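Peptide synthetase, module 7 (Actinoplanes teichomyceticus, PDB 4TX3) probably recruits cytochrome P450 oxygenases to the carrier-bound peptide, as the condensation-like X-domain of the last module of the teicoplanin synthetase. Local coordinates at residues 38-43 with 140-145; 144-149 with 299-304; 280-285 with 312-317. One frame throughout, in Å; residues are numbered along the deposited sequence.

Interaction 1. Residues 38-43 with 140-145. With SO4 (sulfate ion), chain F.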
loop_
_atom_site.group_PDB
_atom_site.type_symbol
_atom_site.label_atom_id
_atom_site.label_comp_id
_atom_site.label_asym_id
_atom_site.label_seq_id
_atom_site.Cartn_x
_atom_site.Cartn_y
_atom_site.Cartn_z
ATOM N N GLY B 38 -2.011 26.905 -15.193
ATOM C CA GLY B 38 -3.031 26.109 -14.567
ATOM C C GLY B 38 -2.298 24.813 -14.242
ATOM O O GLY B 38 -2.716 23.744 -14.697
ATOM N N ARG B 39 -1.183 24.893 -13.501
ATOM C CA ARG B 39 -0.417 23.676 -13.173
ATOM C C ARG B 39 -1.003 22.979 -11.958
ATOM O O ARG B 39 -0.541 23.162 -10.817
ATOM C CB ARG B 39 1.050 23.982 -12.935
ATOM C CG ARG B 39 1.853 24.090 -14.206
ATOM C CD ARG B 39 3.183 24.730 -13.920
ATOM N NE ARG B 39 3.033 25.810 -12.942
ATOM C CZ ARG B 39 4.046 26.510 -12.425
ATOM N NH1 ARG B 39 5.300 26.252 -12.802
ATOM N NH2 ARG B 39 3.811 27.470 -11.531
ATOM N N HIS B 40 -2.031 22.175 -12.224
ATOM C CA HIS B 40 -2.875 21.627 -11.183
ATOM C C HIS B 40 -2.962 20.111 -11.260
ATOM O O HIS B 40 -2.706 19.493 -12.290
ATOM C CB HIS B 40 -4.286 22.213 -11.280
ATOM C CG HIS B 40 -4.330 23.710 -11.323
ATOM N ND1 HIS B 40 -5.385 24.406 -11.868
ATOM C CD2 HIS B 40 -3.462 24.646 -10.863
ATOM C CE1 HIS B 40 -5.160 25.705 -11.758
ATOM N NE2 HIS B 40 -4.002 25.877 -11.155
ATOM N N LEU B 41 -3.321 19.518 -10.142
ATOM C CA LEU B 41 -3.788 18.155 -10.139
ATOM C C LEU B 41 -5.264 18.223 -9.799
ATOM O O LEU B 41 -5.636 18.848 -8.807
ATOM C CB LEU B 41 -3.009 17.311 -9.137
ATOM C CG LEU B 41 -1.547 17.135 -9.552
ATOM C CD1 LEU B 41 -0.626 16.774 -8.388
ATOM C CD2 LEU B 41 -1.457 16.103 -10.654
ATOM N N SER B 42 -6.096 17.621 -10.646
ATOM C CA SER B 42 -7.525 17.555 -10.398
ATOM C C SER B 42 -8.042 16.115 -10.355
ATOM O O SER B 42 -7.758 15.297 -11.222
ATOM C CB SER B 42 -8.289 18.337 -11.462
ATOM O OG SER B 42 -8.279 19.724 -11.184
ATOM N N VAL B 43 -8.808 15.817 -9.323
ATOM C CA VAL B 43 -9.474 14.544 -9.235
ATOM C C VAL B 43 -10.943 14.823 -8.966
ATOM O O VAL B 43 -11.270 15.747 -8.227
ATOM C CB VAL B 43 -8.859 13.666 -8.137
ATOM C CG1 VAL B 43 -9.725 12.416 -7.875
ATOM C CG2 VAL B 43 -7.446 13.269 -8.537
ATOM N N THR B 140 -9.223 20.136 -6.689
ATOM C CA THR B 140 -8.091 20.634 -7.456
ATOM C C THR B 140 -6.991 21.100 -6.509
ATOM O O THR B 140 -7.246 21.895 -5.604
ATOM C CB THR B 140 -8.488 21.805 -8.378
ATOM O OG1 THR B 140 -9.491 21.382 -9.308
ATOM C CG2 THR B 140 -7.295 22.296 -9.151
ATOM N N VAL B 141 -5.769 20.608 -6.701
ATOM C CA VAL B 141 -4.644 21.060 -5.884
ATOM C C VAL B 141 -3.544 21.663 -6.762
ATOM O O VAL B 141 -3.171 21.099 -7.789
ATOM C CB VAL B 141 -4.053 19.916 -5.047
ATOM C CG1 VAL B 141 -2.965 20.453 -4.166
ATOM C CG2 VAL B 141 -5.141 19.222 -4.213
ATOM N N HIS B 142 -3.038 22.822 -6.371
ATOM C CA HIS B 142 -1.894 23.398 -7.066
ATOM C C HIS B 142 -0.610 22.592 -6.806
ATOM O O HIS B 142 -0.364 22.127 -5.685
ATOM C CB HIS B 142 -1.685 24.855 -6.658
ATOM C CG HIS B 142 -0.784 25.595 -7.583
ATOM N ND1 HIS B 142 0.588 25.455 -7.555
ATOM C CD2 HIS B 142 -1.059 26.448 -8.602
ATOM C CE1 HIS B 142 1.117 26.207 -8.503
ATOM N NE2 HIS B 142 0.140 26.817 -9.152
ATOM N N ARG B 143 0.213 22.452 -7.845
ATOM C CA ARG B 143 1.445 21.662 -7.760
ATOM C C ARG B 143 2.488 22.176 -6.770
ATOM O O ARG B 143 3.451 21.448 -6.457
ATOM C CB ARG B 143 2.092 21.543 -9.135
ATOM C CG ARG B 143 1.363 20.558 -10.003
ATOM C CD ARG B 143 2.251 20.031 -11.087
ATOM N NE ARG B 143 2.527 18.609 -10.901
ATOM C CZ ARG B 143 1.755 17.648 -11.394
ATOM N NH1 ARG B 143 0.660 17.968 -12.088
ATOM N NH2 ARG B 143 2.072 16.372 -11.196
ATOM N N ILE B 144 2.307 23.395 -6.261
ATOM C CA ILE B 144 3.163 23.881 -5.184
ATOM C C ILE B 144 2.892 23.097 -3.885
ATOM O O ILE B 144 3.698 23.125 -2.941
ATOM C CB ILE B 144 2.974 25.404 -4.936
ATOM C CG1 ILE B 144 4.205 26.000 -4.229
ATOM C CG2 ILE B 144 1.669 25.696 -4.164
ATOM C CD1 ILE B 144 4.114 27.514 -4.005
ATOM N N ALA B 145 1.772 22.379 -3.851
ATOM C CA ALA B 145 1.319 21.751 -2.621
ATOM C C ALA B 145 1.230 20.236 -2.706
ATOM O O ALA B 145 1.148 19.564 -1.677
ATOM C CB ALA B 145 -0.031 22.317 -2.216
HETATM S S SO4 F . 0.413 28.654 -12.287
HETATM O O1 SO4 F . 0.816 29.018 -10.928
HETATM O O2 SO4 F . -0.919 29.193 -12.550
HETATM O O3 SO4 F . 1.355 29.240 -13.252
HETATM O O4 SO4 F . 0.418 27.191 -12.412
HETATM O O HOH W 1 0.017 19.950 -14.203
#
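Leu41 and Val141 form the hydrogen-bonded pair at the middle of two antiparallel strands, 40-43 and 140-142. Leu41 N donates to Val141 O at 2.8 Å, and Val141 N donates back to Leu41 O at 2.7 Å. Past the last bridge, Arg143 N still finds Arg39 O at 3.1 Å. The non-hydrogen-bonded pairs on either side, His40 with His142 and Ser42 with Thr140, share one face of the sheet, and most of it is closely packed. Thr140 CG2 rests 3.7 Å from His40 CB, while Ser42 OG and Thr140 OG1 are hydrogen-bonded at 2.8 Å. The two imidazoles meet obliquely, CD2 of His40 to CD2 of His142 at 3.8 Å with planes 57° apart. The first torsion of His142 (chi1 -165°) swings the ring out beside its carbonyl carbon, where ND1 accepts Ile144 N in the ring plane and NE2 donates to sulfate O1 at 2.9 Å. Gripped at both nitrogens, with Arg39 O over one face, the ring has little freedom to turn. Arg39 gives both N and NE to sulfate O4, its NH2 also bonds Ala26 O and its NH1 makes a salt bridge with Glu396; Arg31 N and Arg233 NH1 complete the grip on this ion, probably a crystallisation component. The looser side belongs to Arg143, which is partly exposed. Its chain bends at chi3 and lays a guanidinium face over Leu41, CD1 of Leu41 lying toward the rim, while NH1 makes a weak bond to a water and NH2 a salt bridge with Asp148. Strands 40-49 and 134-142 are neighbours inside a mixed sheet, with 123-129 and 383-388 beyond them; helix 148-166 covers the Leu41 face, and Phe115 meets His40 edge-to-face.

Interaction 2. Residues 144-149 with 299-304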
loop_
_atom_site.group_PDB
_atom_site.type_symbol
_atom_site.label_atom_id
_atom_site.label_comp_id
_atom_site.label_asym_id
_atom_site.label_seq_id
_atom_site.Cartn_x
_atom_site.Cartn_y
_atom_site.Cartn_z
ATOM N N ILE B 144 2.307 23.395 -6.261
ATOM C CA ILE B 144 3.163 23.881 -5.184
ATOM C C ILE B 144 2.892 23.097 -3.885
ATOM O O ILE B 144 3.698 23.125 -2.941
ATOM C CB ILE B 144 2.974 25.404 -4.936
ATOM C CG1 ILE B 144 4.205 26.000 -4.229
ATOM C CG2 ILE B 144 1.669 25.696 -4.164
ATOM C CD1 ILE B 144 4.114 27.514 -4.005
ATOM N N ALA B 145 1.772 22.379 -3.851
ATOM C CA ALA B 145 1.319 21.751 -2.621
ATOM C C ALA B 145 1.230 20.236 -2.706
ATOM O O ALA B 145 1.148 19.564 -1.677
ATOM C CB ALA B 145 -0.031 22.317 -2.216
ATOM N N ALA B 146 1.230 19.689 -3.916
ATOM C CA ALA B 146 1.006 18.253 -4.073
ATOM C C ALA B 146 1.669 17.660 -5.306
ATOM O O ALA B 146 1.628 18.241 -6.389
ATOM C CB ALA B 146 -0.494 17.967 -4.109
ATOM N N ASP B 147 2.290 16.500 -5.117
ATOM C CA ASP B 147 2.623 15.602 -6.218
ATOM C C ASP B 147 1.461 14.621 -6.418
ATOM O O ASP B 147 0.451 14.685 -5.705
ATOM C CB ASP B 147 3.943 14.851 -5.955
ATOM C CG ASP B 147 3.912 13.984 -4.679
ATOM O OD1 ASP B 147 2.835 13.780 -4.075
ATOM O OD2 ASP B 147 4.985 13.484 -4.284
ATOM N N ASP B 148 1.606 13.697 -7.361
ATOM C CA ASP B 148 0.511 12.777 -7.687
ATOM C C ASP B 148 0.218 11.747 -6.594
ATOM O O ASP B 148 -0.943 11.472 -6.314
ATOM C CB ASP B 148 0.796 12.067 -9.014
ATOM C CG ASP B 148 0.701 13.008 -10.206
ATOM O OD1 ASP B 148 -0.393 13.090 -10.812
ATOM O OD2 ASP B 148 1.716 13.676 -10.528
ATOM N N ASP B 149 1.252 11.177 -5.978
ATOM C CA ASP B 149 1.055 10.326 -4.796
ATOM C C ASP B 149 0.196 11.025 -3.735
ATOM O O ASP B 149 -0.654 10.390 -3.083
ATOM C CB ASP B 149 2.397 9.927 -4.169
ATOM C CG ASP B 149 3.187 8.939 -5.024
ATOM O OD1 ASP B 149 2.604 8.327 -5.946
ATOM O OD2 ASP B 149 4.400 8.771 -4.763
ATOM N N PRO B 299 3.013 9.065 4.790
ATOM C CA PRO B 299 1.633 9.521 4.992
ATOM C C PRO B 299 1.372 11.023 4.707
ATOM O O PRO B 299 0.302 11.540 5.064
ATOM C CB PRO B 299 1.404 9.219 6.469
ATOM C CG PRO B 299 2.744 9.382 7.083
ATOM C CD PRO B 299 3.745 8.957 6.072
ATOM N N MET B 300 2.319 11.713 4.076
ATOM C CA MET B 300 2.223 13.165 3.915
ATOM C C MET B 300 1.750 13.614 2.543
ATOM O O MET B 300 1.970 12.928 1.547
ATOM C CB MET B 300 3.576 13.825 4.172
ATOM C CG MET B 300 4.191 13.528 5.506
ATOM S SD MET B 300 5.734 14.432 5.806
ATOM C CE MET B 300 5.181 16.128 5.736
ATOM N N ILE B 301 1.138 14.796 2.509
ATOM C CA ILE B 301 0.870 15.531 1.277
ATOM C C ILE B 301 1.979 16.580 1.068
ATOM O O ILE B 301 2.407 17.238 2.019
ATOM C CB ILE B 301 -0.524 16.214 1.333
ATOM C CG1 ILE B 301 -1.640 15.146 1.294
ATOM C CG2 ILE B 301 -0.673 17.277 0.237
ATOM C CD1 ILE B 301 -3.027 15.669 1.534
ATOM N N GLY B 302 2.453 16.726 -0.166
ATOM C CA GLY B 302 3.508 17.675 -0.466
ATOM C C GLY B 302 4.053 17.487 -1.867
ATOM O O GLY B 302 3.852 16.446 -2.490
ATOM N N PRO B 303 4.729 18.511 -2.392
ATOM C CA PRO B 303 5.389 18.395 -3.696
ATOM C C PRO B 303 6.694 17.605 -3.585
ATOM O O PRO B 303 7.785 18.154 -3.802
ATOM C CB PRO B 303 5.655 19.843 -4.070
ATOM C CG PRO B 303 5.822 20.544 -2.751
ATOM C CD PRO B 303 4.838 19.869 -1.830
ATOM N N PHE B 304 6.567 16.322 -3.252
ATOM C CA PHE B 304 7.711 15.458 -3.005
ATOM C C PHE B 304 8.310 14.822 -4.252
ATOM O O PHE B 304 9.434 14.335 -4.202
ATOM C CB PHE B 304 7.328 14.332 -2.040
ATOM C CG PHE B 304 7.049 14.800 -0.655
ATOM C CD1 PHE B 304 8.080 15.307 0.141
ATOM C CD2 PHE B 304 5.764 14.717 -0.132
ATOM C CE1 PHE B 304 7.829 15.740 1.419
ATOM C CE2 PHE B 304 5.499 15.152 1.164
ATOM C CZ PHE B 304 6.530 15.660 1.941
#
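Asp147, first aspartate of the His-Arg-x-x-x-Asp-Asp run from His142 to Asp148, meets Gly302 and Phe304 of the 299-304 loop. This run stands where canonical condensation domains carry His-His-x-x-x-Asp-Gly, consistent with an X-domain, in which the second histidine and the glycine of the condensation motif are replaced. The one hydrogen bond across the contact joins Asp147 N to Gly302 O at 3.1 Å; the donor stands 50° out of the carbonyl plane, well off a lone pair. The same oxygen takes a weak bond from Phe304 N, closing an inverse gamma turn centred on Pro303. With chi1 near 60°, the Asp147 carboxylate is tucked between its own backbone N and carbonyl carbon. There it caps the start of helix 148-166, and OD1 takes Ser150 OG and a salt bridge from Arg290 NH2. Its other oxygen, OD2, lies 3.4 Å from Phe304 CB, with carboxylate and phenyl planes 59° apart. Earlier in the run, backbone carbonyls do the touching. Ala145 O receives a CA-H...O contact from Gly302 CA at 3.3 Å and also has Ile301 CG2 at 3.5 Å, whereas Ile144 O sits 3.3 Å from Pro303 CG. Gly302 lies nearly extended, and a side chain on it would run into the Phe304 ring. All eight touching residues are buried. The 299-304 loop comes between strands 281-288 and 306-313, and its reach to this motif is consistent with the floor loop of condensation domains. Phe304 meets Phe180 and Tyr183 of helix 180-191 edge-to-face, Ile301 packs on Val153 and Phe154 of helix 148-166, and helix 21-28 lies against Ile144 and Pro303.

Interaction 3. Residues 280-285 with 312-317; sequences TDLVIG and TDLSAD
The Asp313 carboxylate, beside Thr280 O, is the flat group here, and Ser315 attends one face of it: Ser315 N comes down on OD1 from 49° above the plane, while Ser315 OG reaches OD1 from that same face but lower, on the syn side and 24° out. The backbone bond, 3.1 Å from Ser315 N to Asp313 OD1, makes an Asx turn, and it ends the antiparallel pair 281-288 and 306-313. Asp313 OD1 also accepts from a water that lies 2.9 Å from Thr280 OG1, so the water ties the two segments together where strand 281-288 begins and 306-313 ends. No direct bond is possible between Asp313 OD1 and Thr280 O, both being acceptors. Instead Thr280 O takes Leu314 N at 2.7 Å. Thr280 turns OG1 between its backbone N and carbonyl carbon (chi1 56°), which aims the hydroxyl at the water and leaves CG2 against the 314-315 peptide, 3.5 Å from Leu314 O. A glycine in place of Thr280 would probably leave the water without its hydroxyl partner and open a gap over that peptide. Farther along, Leu282 and Thr312 form a hydrogen-bonded pair joined both ways, Leu282 N to Thr312 O at 3.0 Å and Thr312 N to Leu282 O at 2.6 Å. Asp281 and Asp313 make the next, non-hydrogen-bonded pair, their side chains on the other face from Leu282 and Thr312; Asp281 turns to Arg311 for a salt bridge. Leu282 and Leu314 both pack on helix 261-278, and Leu314 also touches Val323 of helix 320-334. Against that helical cover the two leucine side chains cross at about a right angle, CD1 of Leu282 lying 3.6 Å from CD1 of Leu314.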
loop_
_atom_site.group_PDB
_atom_site.type_symbol
_atom_site.label_atom_id
_atom_site.label_comp_id
_atom_site.label_asym_id
_atom_site.label_seq_id
_atom_site.Cartn_x
_atom_site.Cartn_y
_atom_site.Cartn_z
ATOM N N THR B 280 23.317 12.870 -31.090
ATOM C CA THR B 280 23.793 11.748 -30.286
ATOM C C THR B 280 24.081 12.144 -28.848
ATOM O O THR B 280 24.728 11.394 -28.123
ATOM C CB THR B 280 25.073 11.121 -30.891
ATOM O OG1 THR B 280 26.088 12.129 -31.039
ATOM C CG2 THR B 280 24.775 10.527 -32.245
ATOM N N ASP B 281 23.604 13.318 -28.443
ATOM C CA ASP B 281 23.789 13.817 -27.083
ATOM C C ASP B 281 22.429 14.228 -26.532
ATOM O O ASP B 281 21.893 15.284 -26.875
ATOM C CB ASP B 281 24.778 14.997 -27.060
ATOM C CG ASP B 281 25.064 15.517 -25.634
ATOM O OD1 ASP B 281 24.885 14.735 -24.669
ATOM O OD2 ASP B 281 25.473 16.702 -25.475
ATOM N N LEU B 282 21.860 13.383 -25.684
ATOM C CA LEU B 282 20.457 13.538 -25.321
ATOM C C LEU B 282 20.256 13.496 -23.826
ATOM O O LEU B 282 20.971 12.778 -23.120
ATOM C CB LEU B 282 19.609 12.438 -25.966
ATOM C CG LEU B 282 19.467 12.377 -27.482
ATOM C CD1 LEU B 282 18.534 11.241 -27.863
ATOM C CD2 LEU B 282 18.900 13.673 -27.989
ATOM N N VAL B 283 19.288 14.267 -23.343
ATOM C CA VAL B 283 18.870 14.159 -21.959
ATOM C C VAL B 283 17.398 13.769 -21.910
ATOM O O VAL B 283 16.540 14.473 -22.416
ATOM C CB VAL B 283 19.099 15.465 -21.167
ATOM C CG1 VAL B 283 18.597 15.304 -19.741
ATOM C CG2 VAL B 283 20.570 15.844 -21.161
ATOM N N ILE B 284 17.123 12.613 -21.326
ATOM C CA ILE B 284 15.759 12.185 -21.076
ATOM C C ILE B 284 15.493 12.191 -19.588
ATOM O O ILE B 284 16.206 11.540 -18.821
ATOM C CB ILE B 284 15.498 10.797 -21.613
ATOM C CG1 ILE B 284 15.694 10.790 -23.134
ATOM C CG2 ILE B 284 14.099 10.346 -21.209
ATOM C CD1 ILE B 284 15.466 9.455 -23.777
ATOM N N GLY B 285 14.470 12.932 -19.181
ATOM C CA GLY B 285 14.156 13.069 -17.773
ATOM C C GLY B 285 13.007 12.179 -17.341
ATOM O O GLY B 285 12.221 11.691 -18.162
ATOM N N THR B 312 22.453 10.865 -22.042
ATOM C CA THR B 312 22.895 9.648 -22.696
ATOM C C THR B 312 23.665 10.006 -23.949
ATOM O O THR B 312 23.277 10.908 -24.676
ATOM C CB THR B 312 21.695 8.723 -23.015
ATOM O OG1 THR B 312 21.112 8.282 -21.779
ATOM C CG2 THR B 312 22.145 7.504 -23.789
ATOM N N ASP B 313 24.782 9.319 -24.170
ATOM C CA ASP B 313 25.602 9.536 -25.352
ATOM C C ASP B 313 25.393 8.419 -26.368
ATOM O O ASP B 313 25.708 7.267 -26.090
ATOM C CB ASP B 313 27.075 9.638 -24.957
ATOM C CG ASP B 313 28.019 9.691 -26.164
ATOM O OD1 ASP B 313 27.583 10.011 -27.293
ATOM O OD2 ASP B 313 29.224 9.429 -25.971
ATOM N N LEU B 314 24.893 8.772 -27.553
ATOM C CA LEU B 314 24.532 7.776 -28.567
ATOM C C LEU B 314 25.435 7.772 -29.797
ATOM O O LEU B 314 25.025 7.323 -30.867
ATOM C CB LEU B 314 23.086 7.985 -29.016
ATOM C CG LEU B 314 22.110 7.830 -27.852
ATOM C CD1 LEU B 314 21.481 9.177 -27.515
ATOM C CD2 LEU B 314 21.060 6.787 -28.156
ATOM N N SER B 315 26.664 8.250 -29.650
ATOM C CA SER B 315 27.592 8.257 -30.774
ATOM C C SER B 315 28.092 6.851 -31.104
ATOM O O SER B 315 28.005 5.947 -30.273
ATOM C CB SER B 315 28.780 9.190 -30.486
ATOM O OG SER B 315 29.489 8.786 -29.327
ATOM N N ALA B 316 28.584 6.697 -32.338
ATOM C CA ALA B 316 29.185 5.471 -32.894
ATOM C C ALA B 316 28.184 4.358 -33.210
ATOM O O ALA B 316 28.509 3.186 -33.069
ATOM C CB ALA B 316 30.262 4.943 -31.974
ATOM N N ASP B 317 26.993 4.738 -33.668
ATOM C CA ASP B 317 25.942 3.804 -34.071
ATOM C C ASP B 317 25.817 2.572 -33.163
ATOM O O ASP B 317 25.987 1.437 -33.616
ATOM C CB ASP B 317 26.170 3.361 -35.515
ATOM C CG ASP B 317 24.874 3.025 -36.224
ATOM O OD1 ASP B 317 23.886 3.781 -36.053
ATOM O OD2 ASP B 317 24.841 2.009 -36.950
HETATM O O HOH W 2 27.327 12.956 -28.581
#

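How the interactions relate
Interactions 1 and 2 are continuous: they share Ile144 and Ala145, and their centres lie about 10 Å apart. The chain leaves strand 134-142 in interaction 1 and turns through interaction 2 into helix 148-166, with Val141 CG1 packed on Ala146 CB at 3.5 Å. Interaction 3 stands well away, its centre about 33 Å from that of interaction 1 and 32 Å from that of interaction 2, with no touch. Along the chain interaction 1 closes before interaction 3 opens, whereas the segments of interactions 2 and 3 alternate. The paired strands 281-288 and 306-313 are joined through the loop that reaches the His142 to Asp148 motif, connecting two distant parts of the condensation fold.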